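Local coordinates for protein glycosyl hyrolase, family 3 (Deinococcus radiodurans, PDB 3TEV) that probably hydrolyses O-glycosidic bonds, as a family 3 glycoside hydrolase built on a TIM-barrel-type domain, at residues A[106-109]-A[110-114]; A[118-121]-A[122-125]; A[48-51]-A[52-55]. All blocks are in the same frame, centred on the assembly; numbering follows the deposited sequence.

Interaction 1 (A[106-109]-A[110-114]); sequences DQQL and TEDVN
The amide of Q108 and the carboxylate of D112 meet one turn apart, their planes 46° apart: NE2 of Q108 donates to OD1 of D112 at 2.9 Å, with the acceptor near the amide plane of Q108 but the donor standing above the carboxylate plane. The N-H...O angle of 138° makes this a bent bond. It is reached because Q108 folds back at its second torsion (chi2 69°), carrying its end along the helix toward D112. A second carboxylate, that of D106, sits at the N-cap: its OD1 accepts from L109 N at 3.2 Å, the donor lying almost perpendicular above the carboxylate plane, and so occupies an amide of the first helical turn. On the amide of N114, ND2 donates in plane to T110 O at 3.0 Å; the same oxygen takes N114 N from the opposite face, so two bonds grip it. Away from these polar groups, L109 and V113 run alongside each other in the same direction, CD1 of L109 touching CG2 of V113 at 3.7 Å. Water 1 donates to D106 O and is hydrogen-bonded to T110 OG1, which is also hydrogen-bonded to ND1 of H160. These contacts open helix 107-124, whose i to i+4 ladder starts with T110 N on D106 O at 3.1 Å. D112 OD1, which already accepts from Q108, and E111 OE2 both form salt bridges with R170, while T110, E111 and N114 pack against helix 154-169 and L109 and T110 touch L101 of helix 98-104.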
ATOM      1  N   ASP A 106      -7.880  22.002  11.460  1.00 64.92           N
ATOM      2  CA  ASP A 106      -6.798  22.879  11.069  1.00 63.98           C
ATOM      3  C   ASP A 106      -5.893  22.084  10.124  1.00 62.01           C
ATOM      4  O   ASP A 106      -5.110  21.235  10.551  1.00 60.54           O
ATOM      5  CB  ASP A 106      -6.054  23.412  12.311  1.00 64.55           C
ATOM      6  CG  ASP A 106      -4.891  24.329  11.962  1.00 65.36           C
ATOM      7  OD1 ASP A 106      -4.486  24.401  10.782  1.00 64.52           O
ATOM      8  OD2 ASP A 106      -4.366  24.991  12.883  1.00 68.03           O
ATOM      9  N   GLN A 107      -6.040  22.365   8.834  1.00 62.80           N
ATOM     10  CA  GLN A 107      -5.290  21.717   7.766  1.00 62.94           C
ATOM     11  C   GLN A 107      -3.795  21.790   8.043  1.00 61.44           C
ATOM     12  O   GLN A 107      -3.094  20.786   7.941  1.00 60.35           O
ATOM     13  CB  GLN A 107      -5.653  22.349   6.412  1.00 66.44           C
ATOM     14  CG  GLN A 107      -4.666  22.118   5.285  1.00 72.80           C
ATOM     15  CD  GLN A 107      -5.316  22.236   3.900  1.00 82.15           C
ATOM     16  OE1 GLN A 107      -5.880  23.289   3.559  1.00 86.67           O
ATOM     17  NE2 GLN A 107      -5.238  21.151   3.092  1.00 83.03           N
ATOM     18  N   GLN A 108      -3.326  22.974   8.433  1.00 52.87           N
ATOM     19  CA  GLN A 108      -1.908  23.174   8.735  1.00 52.31           C
ATOM     20  C   GLN A 108      -1.422  22.319   9.921  1.00 50.77           C
ATOM     21  O   GLN A 108      -0.310  21.820   9.892  1.00 50.44           O
ATOM     22  CB  GLN A 108      -1.600  24.664   8.947  1.00 53.14           C
ATOM     23  CG  GLN A 108      -0.123  24.996   9.160  1.00 56.09           C
ATOM     24  CD  GLN A 108       0.728  24.790   7.909  1.00 58.66           C
ATOM     25  OE1 GLN A 108       0.457  25.383   6.860  1.00 61.07           O
ATOM     26  NE2 GLN A 108       1.773  23.958   8.021  1.00 58.33           N
ATOM     27  N   LEU A 109      -2.248  22.147  10.952  1.00 49.83           N
ATOM     28  CA  LEU A 109      -1.905  21.238  12.045  1.00 49.32           C
ATOM     29  C   LEU A 109      -1.714  19.792  11.541  1.00 48.61           C
ATOM     30  O   LEU A 109      -0.725  19.113  11.873  1.00 48.80           O
ATOM     31  CB  LEU A 109      -2.977  21.275  13.135  1.00 49.64           C
ATOM     32  CG  LEU A 109      -2.891  20.230  14.260  1.00 49.72           C
ATOM     33  CD1 LEU A 109      -1.589  20.336  15.055  1.00 48.92           C
ATOM     34  CD2 LEU A 109      -4.104  20.363  15.191  1.00 51.69           C
ATOM     35  N   THR A 110      -2.657  19.331  10.728  1.00 47.32           N
ATOM     36  CA  THR A 110      -2.609  17.988  10.192  1.00 46.08           C
ATOM     37  C   THR A 110      -1.315  17.789   9.431  1.00 46.01           C
ATOM     38  O   THR A 110      -0.629  16.794   9.634  1.00 45.60           O
ATOM     39  CB  THR A 110      -3.821  17.717   9.295  1.00 45.97           C
ATOM     40  OG1 THR A 110      -5.009  17.883  10.070  1.00 46.21           O
ATOM     41  CG2 THR A 110      -3.781  16.282   8.679  1.00 44.42           C
ATOM     42  N   GLU A 111      -0.974  18.741   8.570  1.00 46.59           N
ATOM     43  CA  GLU A 111       0.281  18.657   7.824  1.00 47.38           C
ATOM     44  C   GLU A 111       1.484  18.559   8.769  1.00 48.01           C
ATOM     45  O   GLU A 111       2.328  17.688   8.604  1.00 47.56           O
ATOM     46  CB  GLU A 111       0.440  19.843   6.873  1.00 47.19           C
ATOM     47  CG  GLU A 111       1.719  19.766   6.063  1.00 49.29           C
ATOM     48  CD  GLU A 111       1.868  20.860   5.006  1.00 52.93           C
ATOM     49  OE1 GLU A 111       0.874  21.454   4.527  1.00 52.90           O
ATOM     50  OE2 GLU A 111       3.023  21.114   4.627  1.00 57.71           O
ATOM     51  N   ASP A 112       1.530  19.437   9.776  1.00 49.12           N
ATOM     52  CA  ASP A 112       2.669  19.499  10.679  1.00 50.13           C
ATOM     53  C   ASP A 112       2.825  18.258  11.547  1.00 49.62           C
ATOM     54  O   ASP A 112       3.938  17.881  11.870  1.00 49.90           O
ATOM     55  CB  ASP A 112       2.603  20.743  11.572  1.00 51.37           C
ATOM     56  CG  ASP A 112       2.768  22.052  10.794  1.00 53.41           C
ATOM     57  OD1 ASP A 112       3.175  22.038   9.615  1.00 55.70           O
ATOM     58  OD2 ASP A 112       2.472  23.106  11.373  1.00 55.24           O
ATOM     59  N   VAL A 113       1.721  17.637  11.943  1.00 48.97           N
ATOM     60  CA  VAL A 113       1.793  16.393  12.730  1.00 48.63           C
ATOM     61  C   VAL A 113       2.340  15.239  11.868  1.00 47.49           C
ATOM     62  O   VAL A 113       3.145  14.416  12.316  1.00 47.34           O
ATOM     63  CB  VAL A 113       0.412  16.020  13.338  1.00 49.02           C
ATOM     64  CG1 VAL A 113       0.411  14.585  13.874  1.00 49.17           C
ATOM     65  CG2 VAL A 113       0.023  17.019  14.439  1.00 49.45           C
ATOM     66  N   ASN A 114       1.909  15.199  10.619  1.00 46.28           N
ATOM     67  CA  ASN A 114       2.441  14.226   9.676  1.00 45.31           C
ATOM     68  C   ASN A 114       3.903  14.513   9.307  1.00 45.44           C
ATOM     69  O   ASN A 114       4.708  13.584   9.117  1.00 45.02           O
ATOM     70  CB  ASN A 114       1.515  14.112   8.459  1.00 44.53           C
ATOM     71  CG  ASN A 114       0.285  13.250   8.757  1.00 44.82           C
ATOM     72  OD1 ASN A 114       0.328  12.028   8.610  1.00 45.44           O
ATOM     73  ND2 ASN A 114      -0.805  13.880   9.204  1.00 43.87           N
TER
HETATM   74  O   HOH W   1      -6.512  19.568  12.358  1.00 52.23           O

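Interaction 2 (A[118-121]-A[122-125]); sequences ARQL and RSVG
R122 N donates to A118 O at 2.7 Å in a nearly straight backbone bond (171°) near the end of helix 107-124, and S123 N follows onto R119 O at 3.0 Å. Beyond them the ladder frays: V124 N is shared between Q120 O and L121 O, both bonds weak, while G125 N meets L121 O at 3.1 Å. The helix then closes in a Schellman motif, with I126 N turning back to L121 O and G125 N, weakly, to R122 O. G125 is its C-prime residue; at its positive phi a CB would collide with the carbonyl oxygen of V124, which calls for glycine here. Among side-chain bonds across the turn, S123 OG donates to Q120 O at 3.2 Å, from 27° off the carbonyl plane. A first torsion of 86° sets that hydroxyl between backbone N and carbonyl carbon, facing back along the helix. Van der Waals contact is made by V124: its CG2 lies 3.3 Å from L121 O, and the side chain packs on L60 and R61 of helix 57-71. The two arginines find partners beyond the segments. R122, bent at its second and third torsions, spends its guanidinium on carbonyls, NH1 on those of A333 and I126 and NH2 on that of Q334, tying the helix end to the C-terminal tail; R119 forms a salt bridge with E171.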
ATOM      1  N   ALA A 118       6.884  11.934   9.869  1.00 46.56           N
ATOM      2  CA  ALA A 118       7.772  11.585   8.751  1.00 46.50           C
ATOM      3  C   ALA A 118       9.258  11.818   9.097  1.00 47.08           C
ATOM      4  O   ALA A 118      10.117  11.005   8.717  1.00 46.79           O
ATOM      5  CB  ALA A 118       7.363  12.316   7.477  1.00 45.68           C
ATOM      6  N   ARG A 119       9.549  12.889   9.842  1.00 47.64           N
ATOM      7  CA  ARG A 119      10.915  13.188  10.292  1.00 49.03           C
ATOM      8  C   ARG A 119      11.451  12.099  11.206  1.00 49.77           C
ATOM      9  O   ARG A 119      12.635  11.756  11.132  1.00 49.95           O
ATOM     10  CB  ARG A 119      11.011  14.536  11.038  1.00 49.31           C
ATOM     11  CG  ARG A 119      10.954  15.763  10.150  1.00 50.06           C
ATOM     12  CD  ARG A 119      11.323  17.049  10.897  1.00 52.21           C
ATOM     13  NE  ARG A 119      10.386  17.366  11.979  1.00 52.66           N
ATOM     14  CZ  ARG A 119       9.249  18.052  11.831  1.00 52.85           C
ATOM     15  NH1 ARG A 119       8.877  18.509  10.642  1.00 50.66           N
ATOM     16  NH2 ARG A 119       8.488  18.297  12.889  1.00 53.78           N
ATOM     17  N   GLN A 120      10.599  11.587  12.091  1.00 50.13           N
ATOM     18  CA  GLN A 120      11.001  10.475  12.932  1.00 51.31           C
ATOM     19  C   GLN A 120      11.276   9.220  12.063  1.00 50.06           C
ATOM     20  O   GLN A 120      12.270   8.523  12.273  1.00 49.94           O
ATOM     21  CB  GLN A 120       9.971  10.210  14.041  1.00 52.21           C
ATOM     22  CG  GLN A 120      10.503   9.305  15.180  1.00 58.17           C
ATOM     23  CD  GLN A 120      11.419  10.042  16.208  1.00 64.72           C
ATOM     24  OE1 GLN A 120      11.263  11.255  16.482  1.00 68.01           O
ATOM     25  NE2 GLN A 120      12.366   9.294  16.791  1.00 66.79           N
ATOM     26  N   LEU A 121      10.422   8.957  11.075  1.00 48.74           N
ATOM     27  CA  LEU A 121      10.611   7.804  10.199  1.00 47.87           C
ATOM     28  C   LEU A 121      11.905   7.939   9.394  1.00 48.34           C
ATOM     29  O   LEU A 121      12.702   7.014   9.318  1.00 47.84           O
ATOM     30  CB  LEU A 121       9.414   7.616   9.265  1.00 46.75           C
ATOM     31  CG  LEU A 121       8.061   7.275   9.896  1.00 46.28           C
ATOM     32  CD1 LEU A 121       7.011   6.992   8.815  1.00 44.75           C
ATOM     33  CD2 LEU A 121       8.156   6.098  10.859  1.00 45.17           C
ATOM     34  N   ARG A 122      12.097   9.111   8.803  1.00 49.64           N
ATOM     35  CA  ARG A 122      13.298   9.436   8.061  1.00 50.91           C
ATOM     36  C   ARG A 122      14.571   9.252   8.915  1.00 51.27           C
ATOM     37  O   ARG A 122      15.570   8.702   8.431  1.00 51.26           O
ATOM     38  CB  ARG A 122      13.188  10.854   7.475  1.00 51.78           C
ATOM     39  CG  ARG A 122      14.306  11.275   6.512  1.00 55.44           C
ATOM     40  CD  ARG A 122      14.088  10.739   5.087  1.00 60.61           C
ATOM     41  NE  ARG A 122      13.867   9.283   5.071  1.00 63.75           N
ATOM     42  CZ  ARG A 122      14.829   8.362   5.003  1.00 63.82           C
ATOM     43  NH1 ARG A 122      14.508   7.083   5.035  1.00 63.31           N
ATOM     44  NH2 ARG A 122      16.107   8.717   4.907  1.00 65.55           N
ATOM     45  N   SER A 123      14.540   9.658  10.181  1.00 51.31           N
ATOM     46  CA  SER A 123      15.733   9.480  11.017  1.00 52.04           C
ATOM     47  C   SER A 123      16.075   8.019  11.347  1.00 51.10           C
ATOM     48  O   SER A 123      17.233   7.718  11.628  1.00 51.14           O
ATOM     49  CB  SER A 123      15.724  10.364  12.276  1.00 52.97           C
ATOM     50  OG  SER A 123      15.027   9.737  13.341  1.00 55.78           O
ATOM     51  N   VAL A 124      15.104   7.107  11.269  1.00 49.51           N
ATOM     52  CA  VAL A 124      15.419   5.685  11.490  1.00 47.95           C
ATOM     53  C   VAL A 124      15.656   4.895  10.203  1.00 46.65           C
ATOM     54  O   VAL A 124      16.115   3.767  10.256  1.00 46.99           O
ATOM     55  CB  VAL A 124      14.408   4.961  12.439  1.00 48.10           C
ATOM     56  CG1 VAL A 124      14.377   5.649  13.815  1.00 47.19           C
ATOM     57  CG2 VAL A 124      13.016   4.888  11.829  1.00 47.27           C
ATOM     58  N   GLY A 125      15.343   5.496   9.059  1.00 45.08           N
ATOM     59  CA  GLY A 125      15.671   4.938   7.751  1.00 42.77           C
ATOM     60  C   GLY A 125      14.495   4.299   7.043  1.00 41.71           C
ATOM     61  O   GLY A 125      14.670   3.359   6.239  1.00 41.30           O
TER

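Interaction 3 (A[48-51]-A[52-55]); sequences CLFG and KNVE
N53 and F50 are locked by two reciprocal bonds: F50 N donates to OD1 of N53 at 2.8 Å, nearly straight (171°), in the carbonyl plane and on a lone pair, while N53 N returns a 2.7 Å bond to F50 O from above that carbonyl's plane. The asparagine carboxamide is brought there by its first torsion (chi1 -47°), with CG beside the backbone N, so side chain and main chain of one residue hold both the N-H and the C=O of F50. OD1 lies at the edge of the F50 ring, near its plane. CD2 of L49 touches CB and CG of N53, 4.0 Å from CB. The chain here leaves strand 46-49 of the parallel barrel sheet and turns through a short 3-10 segment, closed by V54 N on G51 O at 3.0 Å, before helix 57-71. In the next shell, ND2 of N53 donates to the carbonyls of L26 and G28. With an alanine here, F50 N is likely to lose its acceptor and the carbonyls of L26 and G28 a donor. Water 2 lies 2.6 Å from OD1 of N53 and 2.7 Å from C48 O, at the edge of the F50 ring. K52, extended beyond CG, carries NZ to a salt bridge with D25 and a hydrogen bond to L26 O, and L49 packs on L60 and C64 of helix 57-71.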
ATOM      1  N   CYS A  48       7.646  -4.493   4.722  1.00 33.93           N
ATOM      2  CA  CYS A  48       6.763  -3.683   5.559  1.00 35.49           C
ATOM      3  C   CYS A  48       7.021  -4.094   6.989  1.00 36.03           C
ATOM      4  O   CYS A  48       7.120  -5.287   7.278  1.00 36.79           O
ATOM      5  CB  CYS A  48       5.286  -3.853   5.193  1.00 35.60           C
ATOM      6  SG  CYS A  48       4.231  -2.649   6.135  1.00 38.84           S
ATOM      7  N   LEU A  49       7.182  -3.110   7.866  1.00 36.85           N
ATOM      8  CA  LEU A  49       7.428  -3.360   9.286  1.00 38.35           C
ATOM      9  C   LEU A  49       6.162  -3.186  10.108  1.00 40.13           C
ATOM     10  O   LEU A  49       5.321  -2.351   9.792  1.00 40.23           O
ATOM     11  CB  LEU A  49       8.503  -2.424   9.810  1.00 37.72           C
ATOM     12  CG  LEU A  49       9.855  -2.473   9.102  1.00 37.82           C
ATOM     13  CD1 LEU A  49      10.753  -1.399   9.647  1.00 38.54           C
ATOM     14  CD2 LEU A  49      10.515  -3.849   9.222  1.00 37.68           C
ATOM     15  N   PHE A  50       6.038  -3.991  11.158  1.00 42.51           N
ATOM     16  CA  PHE A  50       4.895  -3.967  12.069  1.00 44.28           C
ATOM     17  C   PHE A  50       5.391  -3.958  13.521  1.00 45.82           C
ATOM     18  O   PHE A  50       6.593  -3.990  13.772  1.00 46.05           O
ATOM     19  CB  PHE A  50       4.010  -5.195  11.831  1.00 44.27           C
ATOM     20  CG  PHE A  50       3.450  -5.274  10.446  1.00 44.15           C
ATOM     21  CD1 PHE A  50       2.223  -4.695  10.145  1.00 44.52           C
ATOM     22  CD2 PHE A  50       4.158  -5.907   9.430  1.00 43.29           C
ATOM     23  CE1 PHE A  50       1.707  -4.751   8.838  1.00 44.60           C
ATOM     24  CE2 PHE A  50       3.658  -5.972   8.130  1.00 43.32           C
ATOM     25  CZ  PHE A  50       2.435  -5.396   7.828  1.00 43.38           C
ATOM     26  N   GLY A  51       4.456  -3.937  14.465  1.00 47.50           N
ATOM     27  CA  GLY A  51       4.766  -3.915  15.900  1.00 49.55           C
ATOM     28  C   GLY A  51       5.798  -4.951  16.302  1.00 50.85           C
ATOM     29  O   GLY A  51       6.739  -4.643  17.036  1.00 51.07           O
ATOM     30  N   LYS A  52       5.652  -6.173  15.791  1.00 51.38           N
ATOM     31  CA  LYS A  52       6.631  -7.227  16.038  1.00 52.11           C
ATOM     32  C   LYS A  52       8.075  -6.850  15.636  1.00 52.28           C
ATOM     33  O   LYS A  52       9.011  -7.538  16.023  1.00 52.71           O
ATOM     34  CB  LYS A  52       6.213  -8.517  15.315  1.00 52.46           C
ATOM     35  CG  LYS A  52       6.247  -8.423  13.769  1.00 51.85           C
ATOM     36  CD  LYS A  52       6.014  -9.774  13.105  1.00 51.64           C
ATOM     37  CE  LYS A  52       5.623  -9.571  11.651  1.00 50.20           C
ATOM     38  NZ  LYS A  52       5.912 -10.758  10.822  1.00 49.34           N
ATOM     39  N   ASN A  53       8.257  -5.790  14.842  1.00 52.12           N
ATOM     40  CA  ASN A  53       9.613  -5.387  14.406  1.00 52.32           C
ATOM     41  C   ASN A  53      10.164  -4.151  15.117  1.00 54.01           C
ATOM     42  O   ASN A  53      11.281  -3.711  14.805  1.00 53.56           O
ATOM     43  CB  ASN A  53       9.656  -5.122  12.898  1.00 51.13           C
ATOM     44  CG  ASN A  53       8.987  -6.216  12.080  1.00 49.23           C
ATOM     45  OD1 ASN A  53       7.899  -6.006  11.521  1.00 46.82           O
ATOM     46  ND2 ASN A  53       9.630  -7.387  12.000  1.00 45.65           N
ATOM     47  N   VAL A  54       9.381  -3.598  16.051  1.00 56.34           N
ATOM     48  CA  VAL A  54       9.647  -2.283  16.653  1.00 58.99           C
ATOM     49  C   VAL A  54       9.740  -2.365  18.177  1.00 61.46           C
ATOM     50  O   VAL A  54       8.775  -2.733  18.843  1.00 61.50           O
ATOM     51  CB  VAL A  54       8.546  -1.247  16.267  1.00 58.89           C
ATOM     52  CG1 VAL A  54       8.771   0.110  16.966  1.00 58.40           C
ATOM     53  CG2 VAL A  54       8.470  -1.069  14.761  1.00 58.58           C
ATOM     54  N   GLU A  55      10.906  -2.014  18.714  1.00 64.30           N
ATOM     55  CA  GLU A  55      11.127  -1.993  20.161  1.00 67.27           C
ATOM     56  C   GLU A  55      11.523  -0.604  20.652  1.00 68.17           C
ATOM     57  O   GLU A  55      10.936  -0.090  21.602  1.00 68.75           O
ATOM     58  CB  GLU A  55      12.185  -3.017  20.571  1.00 68.13           C
ATOM     59  CG  GLU A  55      11.727  -4.451  20.444  1.00 70.78           C
ATOM     60  CD  GLU A  55      12.789  -5.453  20.879  1.00 75.44           C
ATOM     61  OE1 GLU A  55      12.397  -6.535  21.378  1.00 78.08           O
ATOM     62  OE2 GLU A  55      14.008  -5.167  20.728  1.00 77.07           O
TER
HETATM   63  O   HOH W   2       7.634  -7.095   9.224  1.00 40.19           O

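In the fold
From the N terminus, interaction 3 comes first, closing the short turn by which the chain leaves strand 46-49 on its way to helix 57-71. Interaction 1 then winds the first turns of helix 107-124, and interaction 2 ends the same helix, their centres about 17 Å apart. All three are local and in series, so none nests within or crosses another. Interaction 3 lies about 14 Å, centre to centre, from interaction 2 and does not touch it, yet both lean on L60 of helix 57-71. Interaction 1 instead faces helices 98-104 and 154-169, and interaction 2 also holds the C-terminal tail.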